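Local coordinates for importin-95 (Chaetomium thermophilum, PDB 4XRI), which probably acts as a nuclear import receptor of the importin-beta family, a flexible HEAT-repeat solenoid thought to bind a small GTPase, at residues Y45-V50 / R98-Q103; Q103-T108 / A121-A126. The protein carries 2 engineered substitutions. All coordinates share one frame; numbering follows the deposited sequence.

Contact 1. Residues Y45-V50 / R98-Q103; sequences YLLTLV and RTRVKQ. With SO4 (sulfate ion), chain F.
In the N-terminal part of the importin-beta HEAT-repeat solenoid, helices 42-54 and 95-108 run nearly parallel, their segment axes 9.7 Å apart at an angle of 19°, and meet through aliphatic side chains. Val101 is the centre of it: its CG2 lies 4.1 Å from Leu46 CB, and Val50 CG1 reaches the same methyl. A chi1 of 72° turns Val50 CG1 to that methyl and brings Val50 CG2 within 3.7 Å of Val101 O. At the more open margin the Leu47 and Arg100 side chains cross at about a right angle, Leu47 CD2 sitting 3.5 Å from Arg100 CG, so the arginine contributes methylene carbons here, not charge. Arg98 starts out away from helix 42-54; its NH1 and NH2 converge on O4 of a sulfate, probably from the crystallisation liquor, which lies at the guanidinium edge near its plane, through bent bonds of 2.9 Å each. Replacing Arg98 with an alanine would probably cost the sulfate its two-pronged grip, leaving Gln95 N as a remaining donor, and would leave Gln95 OE1 and Thr93 OG1 without their guanidinium partner. Trp89 of helix 79-91 packs against Leu46, Arg98 and Val101, while Leu70 of helix 60-72 covers Leu46 and Val50.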
loop_
_atom_site.group_PDB
_atom_site.type_symbol
_atom_site.label_atom_id
_atom_site.label_comp_id
_atom_site.label_asym_id
_atom_site.label_seq_id
_atom_site.Cartn_x
_atom_site.Cartn_y
_atom_site.Cartn_z
ATOM N N TYR A 45 32.849 -21.251 -13.704
ATOM C CA TYR A 45 32.176 -20.780 -12.499
ATOM C C TYR A 45 31.023 -21.714 -12.146
ATOM O O TYR A 45 30.851 -22.097 -10.988
ATOM C CB TYR A 45 31.677 -19.346 -12.701
ATOM C CG TYR A 45 30.920 -18.746 -11.533
ATOM C CD1 TYR A 45 31.551 -18.495 -10.322
ATOM C CD2 TYR A 45 29.580 -18.396 -11.658
ATOM C CE1 TYR A 45 30.863 -17.933 -9.258
ATOM C CE2 TYR A 45 28.884 -17.833 -10.603
ATOM C CZ TYR A 45 29.531 -17.602 -9.407
ATOM O OH TYR A 45 28.843 -17.043 -8.354
ATOM N N LEU A 46 30.247 -22.090 -13.159
ATOM C CA LEU A 46 29.121 -22.999 -12.976
ATOM C C LEU A 46 29.583 -24.374 -12.509
ATOM O O LEU A 46 29.030 -24.934 -11.562
ATOM C CB LEU A 46 28.320 -23.139 -14.273
ATOM C CG LEU A 46 27.654 -21.875 -14.816
ATOM C CD1 LEU A 46 26.688 -22.223 -15.940
ATOM C CD2 LEU A 46 26.949 -21.116 -13.705
ATOM N N LEU A 47 30.596 -24.910 -13.182
ATOM C CA LEU A 47 31.148 -26.217 -12.843
ATOM C C LEU A 47 31.667 -26.263 -11.415
ATOM O O LEU A 47 31.349 -27.181 -10.657
ATOM C CB LEU A 47 32.275 -26.586 -13.807
ATOM C CG LEU A 47 31.829 -27.124 -15.164
ATOM C CD1 LEU A 47 33.025 -27.343 -16.073
ATOM C CD2 LEU A 47 31.064 -28.415 -14.961
ATOM N N THR A 48 32.474 -25.269 -11.061
ATOM C CA THR A 48 33.044 -25.171 -9.723
ATOM C C THR A 48 31.960 -25.194 -8.651
ATOM O O THR A 48 32.057 -25.922 -7.661
ATOM C CB THR A 48 33.877 -23.885 -9.559
ATOM O OG1 THR A 48 34.913 -23.856 -10.549
ATOM C CG2 THR A 48 34.502 -23.828 -8.173
ATOM N N LEU A 49 30.919 -24.400 -8.872
ATOM C CA LEU A 49 29.837 -24.260 -7.905
ATOM C C LEU A 49 28.998 -25.526 -7.766
ATOM O O LEU A 49 28.657 -25.930 -6.652
ATOM C CB LEU A 49 28.935 -23.086 -8.289
ATOM C CG LEU A 49 29.505 -21.697 -8.013
ATOM C CD1 LEU A 49 28.497 -20.638 -8.420
ATOM C CD2 LEU A 49 29.869 -21.560 -6.544
ATOM N N VAL A 50 28.666 -26.154 -8.889
ATOM C CA VAL A 50 27.837 -27.352 -8.851
ATOM C C VAL A 50 28.622 -28.528 -8.269
ATOM O O VAL A 50 28.046 -29.429 -7.657
ATOM C CB VAL A 50 27.285 -27.723 -10.252
ATOM C CG1 VAL A 50 28.377 -28.278 -11.155
ATOM C CG2 VAL A 50 26.137 -28.715 -10.123
ATOM N N ARG A 98 26.434 -27.639 -19.561
ATOM C CA ARG A 98 25.029 -27.701 -19.171
ATOM C C ARG A 98 24.627 -29.106 -18.740
ATOM O O ARG A 98 23.966 -29.283 -17.718
ATOM C CB ARG A 98 24.127 -27.233 -20.313
ATOM C CG ARG A 98 24.241 -25.755 -20.619
ATOM C CD ARG A 98 23.117 -25.284 -21.529
ATOM N NE ARG A 98 23.102 -25.992 -22.806
ATOM C CZ ARG A 98 23.779 -25.606 -23.882
ATOM N NH1 ARG A 98 23.704 -26.312 -25.002
ATOM N NH2 ARG A 98 24.530 -24.513 -23.837
ATOM N N THR A 99 25.032 -30.098 -19.527
ATOM C CA THR A 99 24.745 -31.493 -19.217
ATOM C C THR A 99 25.358 -31.890 -17.880
ATOM O O THR A 99 24.744 -32.602 -17.085
ATOM C CB THR A 99 25.270 -32.434 -20.320
ATOM O OG1 THR A 99 24.669 -32.083 -21.573
ATOM C CG2 THR A 99 24.938 -33.885 -19.993
ATOM N N ARG A 100 26.573 -31.413 -17.636
ATOM C CA ARG A 100 27.288 -31.717 -16.407
ATOM C C ARG A 100 26.609 -31.088 -15.193
ATOM O O ARG A 100 26.419 -31.745 -14.169
ATOM C CB ARG A 100 28.736 -31.238 -16.504
ATOM C CG ARG A 100 29.583 -31.576 -15.297
ATOM C CD ARG A 100 29.753 -33.072 -15.133
ATOM N NE ARG A 100 30.619 -33.394 -14.002
ATOM C CZ ARG A 100 30.754 -34.611 -13.487
ATOM N NH1 ARG A 100 31.565 -34.811 -12.458
ATOM N NH2 ARG A 100 30.073 -35.628 -13.997
ATOM N N VAL A 101 26.256 -29.812 -15.312
ATOM C CA VAL A 101 25.583 -29.095 -14.234
ATOM C C VAL A 101 24.235 -29.734 -13.922
ATOM O O VAL A 101 23.893 -29.953 -12.758
ATOM C CB VAL A 101 25.374 -27.606 -14.584
ATOM C CG1 VAL A 101 24.469 -26.933 -13.559
ATOM C CG2 VAL A 101 26.712 -26.890 -14.667
ATOM N N LYS A 102 23.482 -30.040 -14.975
ATOM C CA LYS A 102 22.171 -30.669 -14.837
ATOM C C LYS A 102 22.246 -32.020 -14.128
ATOM O O LYS A 102 21.447 -32.304 -13.233
ATOM C CB LYS A 102 21.517 -30.836 -16.212
ATOM C CG LYS A 102 20.934 -29.540 -16.768
ATOM C CD LYS A 102 20.808 -29.572 -18.286
ATOM C CE LYS A 102 19.774 -30.582 -18.751
ATOM N NZ LYS A 102 19.596 -30.527 -20.229
ATOM N N GLN A 103 23.209 -32.844 -14.526
ATOM C CA GLN A 103 23.332 -34.188 -13.972
ATOM C C GLN A 103 23.772 -34.173 -12.510
ATOM O O GLN A 103 23.227 -34.907 -11.683
ATOM C CB GLN A 103 24.314 -35.020 -14.798
ATOM C CG GLN A 103 24.447 -36.463 -14.330
ATOM C CD GLN A 103 23.138 -37.228 -14.395
ATOM O OE1 GLN A 103 22.265 -36.924 -15.210
ATOM N NE2 GLN A 103 22.992 -38.224 -13.529
HETATM S S SO4 F . 26.414 -25.559 -27.562
HETATM O O1 SO4 F . 25.210 -25.870 -28.328
HETATM O O2 SO4 F . 27.191 -24.541 -28.263
HETATM O O3 SO4 F . 27.221 -26.767 -27.408
HETATM O O4 SO4 F . 26.033 -25.054 -26.246
#

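Contact 2. Residues Q103-T108 / A121-A126; sequences QLALET and AQVIAA
Ile124 lies across Leu106 at about a right angle, the two side chains meeting at their terminal methyls with Leu106 CD2 3.9 Å from Ile124 CD1. This is helix-to-helix packing in the alpha solenoid of HEAT repeats: helices 95-108 and 114-131 follow one another in the chain and cross in a broadly antiparallel sense, 138° between segment directions with 9.1 Å between axes. In Ile124, chi1 of -75° sets CG1 anti to the carbonyl carbon, and the extended chi2 (170°) carries CD1 on to the partner backbone, 3.8 Å from Ala105 O. Beside it the small Ala105 points its CB at the other helix and is met by two side chains: Val123 CG1 at 4.0 Å and Ile124 CG1 at nearly the same distance. Leu106 starts out away from helix 114-131, yet its CD2 turns back to join the apolar patch, and Trp137 touches it as well. No hydrogen bond links the two segments; two side-chain hydrogen bonds run along helix 95-108 instead. Gln103 NE2 donates to Glu107 OE1, which lies in the Gln103 amide plane but is met from above the carboxylate plane. Thr108 OG1 donates to Leu104 O at 2.7 Å, reaching the face of that carbonyl opposite to the one used by Thr108 N.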
loop_
_atom_site.group_PDB
_atom_site.type_symbol
_atom_site.label_atom_id
_atom_site.label_comp_id
_atom_site.label_asym_id
_atom_site.label_seq_id
_atom_site.Cartn_x
_atom_site.Cartn_y
_atom_site.Cartn_z
ATOM N N GLN A 103 23.209 -32.844 -14.526
ATOM C CA GLN A 103 23.332 -34.188 -13.972
ATOM C C GLN A 103 23.772 -34.173 -12.510
ATOM O O GLN A 103 23.227 -34.907 -11.683
ATOM C CB GLN A 103 24.314 -35.020 -14.798
ATOM C CG GLN A 103 24.447 -36.463 -14.330
ATOM C CD GLN A 103 23.138 -37.228 -14.395
ATOM O OE1 GLN A 103 22.265 -36.924 -15.210
ATOM N NE2 GLN A 103 22.992 -38.224 -13.529
ATOM N N LEU A 104 24.757 -33.337 -12.196
ATOM C CA LEU A 104 25.247 -33.221 -10.826
ATOM C C LEU A 104 24.177 -32.650 -9.898
ATOM O O LEU A 104 24.040 -33.087 -8.753
ATOM C CB LEU A 104 26.504 -32.350 -10.775
ATOM C CG LEU A 104 27.802 -33.018 -11.229
ATOM C CD1 LEU A 104 28.971 -32.053 -11.105
ATOM C CD2 LEU A 104 28.061 -34.279 -10.423
ATOM N N ALA A 105 23.422 -31.677 -10.398
ATOM C CA ALA A 105 22.331 -31.084 -9.633
ATOM C C ALA A 105 21.264 -32.134 -9.339
ATOM O O ALA A 105 20.782 -32.242 -8.209
ATOM C CB ALA A 105 21.727 -29.905 -10.382
ATOM N N LEU A 106 20.902 -32.897 -10.366
ATOM C CA LEU A 106 19.938 -33.984 -10.232
ATOM C C LEU A 106 20.368 -35.005 -9.189
ATOM O O LEU A 106 19.574 -35.424 -8.345
ATOM C CB LEU A 106 19.734 -34.687 -11.577
ATOM C CG LEU A 106 18.456 -34.384 -12.361
ATOM C CD1 LEU A 106 18.356 -35.294 -13.577
ATOM C CD2 LEU A 106 17.235 -34.530 -11.465
ATOM N N GLU A 107 21.633 -35.405 -9.256
ATOM C CA GLU A 107 22.167 -36.425 -8.363
ATOM C C GLU A 107 22.220 -35.956 -6.907
ATOM O O GLU A 107 22.086 -36.760 -5.985
ATOM C CB GLU A 107 23.560 -36.857 -8.833
ATOM C CG GLU A 107 23.539 -37.700 -10.099
ATOM C CD GLU A 107 24.901 -37.825 -10.758
ATOM O OE1 GLU A 107 25.000 -38.520 -11.791
ATOM O OE2 GLU A 107 25.872 -37.224 -10.250
ATOM N N THR A 108 22.393 -34.653 -6.711
ATOM C CA THR A 108 22.523 -34.072 -5.375
ATOM C C THR A 108 21.199 -34.131 -4.600
ATOM O O THR A 108 21.179 -34.045 -3.369
ATOM C CB THR A 108 23.027 -32.611 -5.467
ATOM O OG1 THR A 108 24.279 -32.581 -6.162
ATOM C CG2 THR A 108 23.223 -31.987 -4.086
ATOM N N ALA A 121 17.498 -28.466 -5.347
ATOM C CA ALA A 121 16.124 -28.287 -5.811
ATOM C C ALA A 121 15.931 -26.895 -6.400
ATOM O O ALA A 121 15.251 -26.727 -7.413
ATOM C CB ALA A 121 15.139 -28.526 -4.676
ATOM N N GLN A 122 16.540 -25.901 -5.759
ATOM C CA GLN A 122 16.503 -24.529 -6.256
ATOM C C GLN A 122 17.193 -24.416 -7.611
ATOM O O GLN A 122 16.677 -23.783 -8.531
ATOM C CB GLN A 122 17.158 -23.570 -5.259
ATOM C CG GLN A 122 16.355 -23.337 -3.996
ATOM C CD GLN A 122 16.871 -22.155 -3.193
ATOM O OE1 GLN A 122 16.953 -21.035 -3.698
ATOM N NE2 GLN A 122 17.243 -22.407 -1.943
ATOM N N VAL A 123 18.360 -25.041 -7.722
ATOM C CA VAL A 123 19.125 -25.034 -8.961
ATOM C C VAL A 123 18.318 -25.638 -10.105
ATOM O O VAL A 123 18.221 -25.058 -11.188
ATOM C CB VAL A 123 20.449 -25.812 -8.810
ATOM C CG1 VAL A 123 21.141 -25.945 -10.156
ATOM C CG2 VAL A 123 21.353 -25.128 -7.800
ATOM N N ILE A 124 17.735 -26.803 -9.845
ATOM C CA ILE A 124 16.954 -27.527 -10.841
ATOM C C ILE A 124 15.753 -26.716 -11.329
ATOM O O ILE A 124 15.454 -26.691 -12.524
ATOM C CB ILE A 124 16.481 -28.879 -10.275
ATOM C CG1 ILE A 124 17.657 -29.855 -10.235
ATOM C CG2 ILE A 124 15.337 -29.451 -11.104
ATOM C CD1 ILE A 124 17.373 -31.126 -9.488
ATOM N N ALA A 125 15.082 -26.043 -10.399
ATOM C CA ALA A 125 13.936 -25.202 -10.726
ATOM C C ALA A 125 14.346 -24.054 -11.640
ATOM O O ALA A 125 13.640 -23.723 -12.595
ATOM C CB ALA A 125 13.299 -24.661 -9.455
ATOM N N ALA A 126 15.496 -23.456 -11.338
ATOM C CA ALA A 126 16.022 -22.338 -12.114
ATOM C C ALA A 126 16.360 -22.764 -13.540
ATOM O O ALA A 126 16.064 -22.049 -14.500
ATOM C CB ALA A 126 17.247 -21.758 -11.436
#

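Helix 95-108 serves both contacts, its earlier turns packing on helix 42-54 in contact 1 and its later turns on helix 114-131 in contact 2. The centres are only about 9 Å apart, and they touch where Val50 CG2 lies 3.7 Å from Leu104 CB. Both are largely buried and apolar, with no hydrogen bond between segments, but contact 1 reaches the surface through exposed Arg100, whereas none of the touching residues of contact 2 is exposed. The helices run nearly parallel in the first and in a broadly antiparallel sense in the second. Polar chemistry stays at the margins: beside contact 1 it reaches a bound anion, beside contact 2 it stays within one helix.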